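Local coordinates for NIPSNAP domain-containing protein (Burkholderia xenovorans, PDB 5KAK), which is of unknown function but belongs to the NipSnap family, related to the dimeric alpha-beta barrel proteins, at residues 11-16 with 100-105; 43-48 with 61-66. All blocks are in the same frame, centred on the assembly; numbering follows the deposited sequence. Where two conformers were deposited one is given.

Overall arrangement
Interactions 1 and 2 are two strand pairings of a single four-stranded antiparallel sheet, ordered 45-51, 58-65, 10-18, 96-106, and their centres lie about 10 Å apart. Interaction 1 joins an inner strand to 96-106, the outermost strand of the chain on one side; interaction 2 is the hairpin on the other side. The inner strands, 10-18 and 58-65, bind each other: Glu12 N lies 2.8 Å from Trp63 O and Arg14 N 2.8 Å from His61 O, both probable hydrogen bonds. Side chains meet too, with Val11 CG2 3.6 Å from Ile46 CD1 and Tyr16 meeting the His61 ring edge-to-face. Both contacts also reach a second subunit, whose strand extends the sheet beyond residues 103-105.

Interaction 1 (11-16 with 100-105); sequences VEERIY and QNKILL
Val11, Glu13 and Ile15 form hydrogen-bonded antiparallel pairs with Leu104, Lys102 and Gln100, while Glu12 and Arg14 face Ile103 and Asn101 as non-hydrogen-bonded pairs. The strand axes approach to 4.7 Å at 152°, and six backbone bonds join them, among them Leu104 N to Val11 O at 2.7 Å. On the face bearing Glu12, Arg14 and Asn101, the Asn101 CG lies between its backbone N and carbonyl carbon (chi1 56°), which holds ND2 toward Glu12. ND2 donates an almost straight 2.8 Å bond to Glu12 OE1, on the anti side but tilted from the carboxylate plane. Arg14 NH1 reaches Glu12 OE1, also at 2.8 Å, from above the opposite face, completing a salt bridge. Arg14 NE and NH2 both grip Tyr16 OH in the guanidinium plane, which should restrict rotation. Arg71 pairs with Glu12 OE2. On the other face, Glu13 and Lys102 run side by side; water 1 lies 2.6 Å from both Glu13 OE1 and Lys102 NZ, and NZ also bonds Gln58 of the second subunit. This joins the first and last strands of a ferredoxin-like sheet, as in dimeric alpha-beta barrel proteins, one face turned to the helices and the other to the second subunit.

Interaction 2 (43-48 with 61-66); sequences GRLIGY and HLWGYE
Tyr48 and His61 stack offset, with nearly parallel planes (4°) and centroids 4.2 Å apart. His61 CB sits over the centre of the phenol, 3.4 Å from its centroid, while Tyr48 OH lies over the imidazole. The first torsion of His61 (chi1 41°) tucks CG between backbone N and carbonyl carbon, bringing its ring alongside Tyr48. At the imidazole edge, ND1 accepts an in-plane bond of 3.0 Å from Trp63 NE1, fixing the turn of both rings. Leu45 CD1 covers one indole face, 3.9 Å from the six-ring centroid. Phe109 of the second subunit meets Tyr48 edge-to-face. Farther along, Arg44 NH2 forms a salt bridge with Glu66 OE2 at 2.7 Å, their planes almost perpendicular; the carboxylate is met from above. Waters 2 and 3 link Arg44 NH1 and Arg44 N, respectively, to Gly64 O. Between these groups, Leu62 O takes a bond of 2.8 Å from Ile46 N and a weak one from Gly47 N, and Leu62 N returns one to Gly47 O. Two residues opposite Leu62 make a classic beta bulge in the antiparallel hairpin of strands 45-51 and 58-65, where Tyr48 and Trp63 pack on helix 23-42.

Interaction 1 (11-16 with 100-105)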
# COMPACT_ATOMS: atom_id res chain seq x y z
N VAL E 11 16.64 -18.48 -0.84
CA VAL E 11 16.96 -17.35 -1.72
C VAL E 11 16.47 -16.08 -1.04
O VAL E 11 15.31 -16.00 -0.63
CB VAL E 11 16.31 -17.50 -3.11
CG1 VAL E 11 16.42 -16.22 -3.91
CG2 VAL E 11 16.95 -18.69 -3.85
N GLU E 12 17.35 -15.09 -0.93
CA GLU E 12 16.94 -13.79 -0.42
C GLU E 12 16.70 -12.85 -1.58
O GLU E 12 17.60 -12.65 -2.41
CB GLU E 12 17.98 -13.19 0.53
CG GLU E 12 17.53 -11.85 1.13
CD GLU E 12 18.59 -11.23 2.05
OE1 GLU E 12 18.30 -10.23 2.73
OE2 GLU E 12 19.72 -11.77 2.12
N GLU E 13 15.50 -12.29 -1.66
CA GLU E 13 15.20 -11.23 -2.62
C GLU E 13 15.29 -9.90 -1.89
O GLU E 13 14.66 -9.71 -0.85
CB GLU E 13 13.82 -11.42 -3.24
CG GLU E 13 13.52 -10.36 -4.28
CD GLU E 13 12.26 -10.62 -5.07
OE1 GLU E 13 11.37 -11.36 -4.59
OE2 GLU E 13 12.16 -10.07 -6.18
N ARG E 14 16.12 -8.98 -2.40
CA ARG E 14 16.24 -7.65 -1.83
C ARG E 14 15.73 -6.65 -2.86
O ARG E 14 16.05 -6.75 -4.05
CB ARG E 14 17.69 -7.36 -1.42
CG ARG E 14 18.16 -8.31 -0.32
CD ARG E 14 19.59 -8.02 0.10
NE ARG E 14 19.74 -6.75 0.79
CZ ARG E 14 19.54 -6.57 2.10
NH1 ARG E 14 19.14 -7.57 2.87
NH2 ARG E 14 19.75 -5.38 2.65
N ILE E 15 14.89 -5.73 -2.40
CA ILE E 15 14.19 -4.79 -3.27
C ILE E 15 14.46 -3.39 -2.71
O ILE E 15 14.00 -3.07 -1.61
CB ILE E 15 12.68 -5.08 -3.32
CG1 ILE E 15 12.40 -6.52 -3.76
CG2 ILE E 15 11.98 -4.05 -4.18
CD1 ILE E 15 10.95 -6.95 -3.52
N TYR E 16 15.24 -2.59 -3.44
CA TYR E 16 15.55 -1.23 -3.00
C TYR E 16 14.85 -0.22 -3.89
O TYR E 16 14.96 -0.27 -5.12
CB TYR E 16 17.05 -0.94 -3.04
CG TYR E 16 17.96 -1.83 -2.23
CD1 TYR E 16 17.47 -2.66 -1.21
CD2 TYR E 16 19.31 -1.80 -2.47
CE1 TYR E 16 18.35 -3.45 -0.49
CE2 TYR E 16 20.18 -2.58 -1.76
CZ TYR E 16 19.70 -3.41 -0.77
OH TYR E 16 20.62 -4.17 -0.09
N GLN E 100 13.53 -3.32 1.31
CA GLN E 100 12.75 -4.48 1.77
C GLN E 100 13.48 -5.76 1.39
O GLN E 100 14.22 -5.79 0.40
CB GLN E 100 11.33 -4.45 1.18
CG GLN E 100 10.68 -5.80 0.96
CD GLN E 100 9.31 -5.69 0.31
OE1 GLN E 100 8.84 -4.60 0.00
NE2 GLN E 100 8.67 -6.83 0.10
N ASN E 101 13.26 -6.83 2.16
CA ASN E 101 13.71 -8.15 1.73
C ASN E 101 12.67 -9.21 2.06
O ASN E 101 11.72 -8.98 2.81
CB ASN E 101 15.10 -8.55 2.29
CG ASN E 101 15.21 -8.52 3.82
OD1 ASN E 101 14.40 -7.93 4.53
ND2 ASN E 101 16.26 -9.17 4.34
N LYS E 102 12.81 -10.33 1.36
CA LYS E 102 11.98 -11.52 1.51
C LYS E 102 12.89 -12.73 1.51
O LYS E 102 13.92 -12.75 0.83
CB LYS E 102 10.98 -11.72 0.36
CG LYS E 102 10.13 -10.55 -0.02
CD LYS E 102 9.41 -10.89 -1.32
CE LYS E 102 8.63 -9.69 -1.81
NZ LYS E 102 7.74 -9.99 -2.96
N ILE E 103 12.48 -13.76 2.23
CA ILE E 103 13.16 -15.05 2.18
C ILE E 103 12.29 -15.99 1.37
O ILE E 103 11.12 -16.23 1.71
CB ILE E 103 13.47 -15.61 3.58
CG1 ILE E 103 14.51 -14.73 4.26
CG2 ILE E 103 13.99 -17.05 3.48
CD1 ILE E 103 15.86 -14.67 3.51
N LEU E 104 12.84 -16.47 0.25
CA LEU E 104 12.13 -17.28 -0.72
C LEU E 104 12.59 -18.73 -0.61
O LEU E 104 13.77 -18.99 -0.36
CB LEU E 104 12.38 -16.76 -2.13
CG LEU E 104 11.99 -15.30 -2.32
CD1 LEU E 104 12.38 -14.76 -3.69
CD2 LEU E 104 10.48 -15.18 -2.10
N LEU E 105 11.66 -19.67 -0.79
CA LEU E 105 12.02 -21.08 -0.82
C LEU E 105 11.73 -21.65 -2.19
O LEU E 105 10.63 -21.43 -2.73
CB LEU E 105 11.26 -21.86 0.25
CG LEU E 105 11.52 -21.37 1.68
CD1 LEU E 105 10.65 -22.14 2.67
CD2 LEU E 105 12.98 -21.53 2.04
O HOH W 1 9.01 -10.32 -5.18

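Interaction 2 (43-48 with 61-66)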
# COMPACT_ATOMS: atom_id res chain seq x y z
N GLY E 43 28.41 -14.92 -2.52
CA GLY E 43 28.61 -16.22 -3.13
C GLY E 43 27.84 -16.51 -4.39
O GLY E 43 28.43 -16.89 -5.40
N ARG E 44 26.51 -16.35 -4.36
CA ARG E 44 25.63 -16.91 -5.39
C ARG E 44 24.61 -15.86 -5.83
O ARG E 44 23.46 -15.87 -5.39
CB ARG E 44 24.95 -18.18 -4.87
CG ARG E 44 25.95 -19.26 -4.44
CD ARG E 44 25.21 -20.46 -3.91
NE ARG E 44 26.07 -21.62 -3.69
CZ ARG E 44 26.63 -21.92 -2.53
NH1 ARG E 44 26.45 -21.13 -1.48
NH2 ARG E 44 27.38 -23.02 -2.43
N LEU E 45 25.03 -14.98 -6.74
CA LEU E 45 24.11 -14.04 -7.35
C LEU E 45 23.23 -14.76 -8.37
O LEU E 45 23.74 -15.36 -9.33
CB LEU E 45 24.87 -12.88 -8.01
CG LEU E 45 24.00 -11.80 -8.67
CD1 LEU E 45 23.00 -11.20 -7.68
CD2 LEU E 45 24.90 -10.72 -9.29
N ILE E 46 21.92 -14.73 -8.15
CA ILE E 46 20.96 -15.26 -9.12
C ILE E 46 20.58 -14.21 -10.16
O ILE E 46 20.40 -14.53 -11.34
CB ILE E 46 19.72 -15.80 -8.37
CG1 ILE E 46 20.12 -17.03 -7.54
CG2 ILE E 46 18.58 -16.11 -9.35
CD1 ILE E 46 19.11 -17.40 -6.48
N GLY E 47 20.47 -12.95 -9.76
CA GLY E 47 20.09 -11.89 -10.67
C GLY E 47 20.15 -10.54 -9.99
O GLY E 47 19.83 -10.44 -8.80
N TYR E 48 20.56 -9.50 -10.72
CA TYR E 48 20.61 -8.14 -10.22
C TYR E 48 20.04 -7.24 -11.31
O TYR E 48 20.61 -7.15 -12.40
CB TYR E 48 22.05 -7.71 -9.86
CG TYR E 48 22.13 -6.76 -8.69
CD1 TYR E 48 21.34 -5.62 -8.64
CD2 TYR E 48 22.99 -7.00 -7.62
CE1 TYR E 48 21.40 -4.73 -7.56
CE2 TYR E 48 23.07 -6.12 -6.53
CZ TYR E 48 22.27 -4.98 -6.51
OH TYR E 48 22.32 -4.11 -5.44
N HIS E 61 17.44 -7.64 -6.44
CA HIS E 61 18.55 -8.59 -6.53
C HIS E 61 18.27 -9.82 -5.69
O HIS E 61 17.70 -9.74 -4.59
CB HIS E 61 19.94 -7.94 -6.16
CG HIS E 61 19.92 -7.00 -4.99
ND1 HIS E 61 20.69 -7.21 -3.86
CD2 HIS E 61 19.29 -5.82 -4.79
CE1 HIS E 61 20.51 -6.22 -3.01
NE2 HIS E 61 19.67 -5.36 -3.55
N LEU E 62 18.63 -10.99 -6.22
CA LEU E 62 18.36 -12.27 -5.58
C LEU E 62 19.67 -12.99 -5.34
O LEU E 62 20.44 -13.21 -6.29
CB LEU E 62 17.45 -13.14 -6.43
CG LEU E 62 15.98 -12.79 -6.53
CD1 LEU E 62 15.77 -11.57 -7.39
CD2 LEU E 62 15.18 -13.98 -7.05
N TRP E 63 19.89 -13.40 -4.10
CA TRP E 63 21.08 -14.12 -3.65
C TRP E 63 20.70 -15.50 -3.11
O TRP E 63 19.77 -15.62 -2.30
CB TRP E 63 21.79 -13.33 -2.57
CG TRP E 63 22.22 -11.99 -3.04
CD1 TRP E 63 21.50 -10.83 -3.02
CD2 TRP E 63 23.50 -11.66 -3.60
NE1 TRP E 63 22.26 -9.80 -3.53
CE2 TRP E 63 23.48 -10.29 -3.89
CE3 TRP E 63 24.65 -12.41 -3.88
CZ2 TRP E 63 24.58 -9.64 -4.46
CZ3 TRP E 63 25.74 -11.76 -4.43
CH2 TRP E 63 25.70 -10.39 -4.72
N GLY E 64 21.45 -16.52 -3.52
CA GLY E 64 21.20 -17.88 -3.09
C GLY E 64 22.16 -18.32 -1.99
O GLY E 64 23.33 -17.97 -2.01
N TYR E 65 21.63 -19.10 -1.05
CA TYR E 65 22.39 -19.59 0.08
C TYR E 65 22.04 -21.06 0.29
O TYR E 65 20.94 -21.50 -0.06
CB TYR E 65 22.09 -18.77 1.35
CG TYR E 65 22.52 -17.32 1.21
CD1 TYR E 65 23.84 -16.96 1.40
CD2 TYR E 65 21.60 -16.33 0.89
CE1 TYR E 65 24.24 -15.65 1.27
CE2 TYR E 65 21.99 -15.00 0.77
CZ TYR E 65 23.33 -14.68 0.96
OH TYR E 65 23.76 -13.38 0.84
N GLU E 66 22.99 -21.82 0.83
CA GLU E 66 22.73 -23.24 1.05
C GLU E 66 21.76 -23.45 2.19
O GLU E 66 21.05 -24.47 2.22
CB GLU E 66 24.04 -23.99 1.31
CG GLU E 66 24.97 -23.98 0.11
CD GLU E 66 26.36 -24.49 0.44
OE1 GLU E 66 26.47 -25.61 0.98
OE2 GLU E 66 27.34 -23.77 0.15
O HOH W 2 26.02 -18.18 -1.14
O HOH W 3 24.57 -15.39 -2.40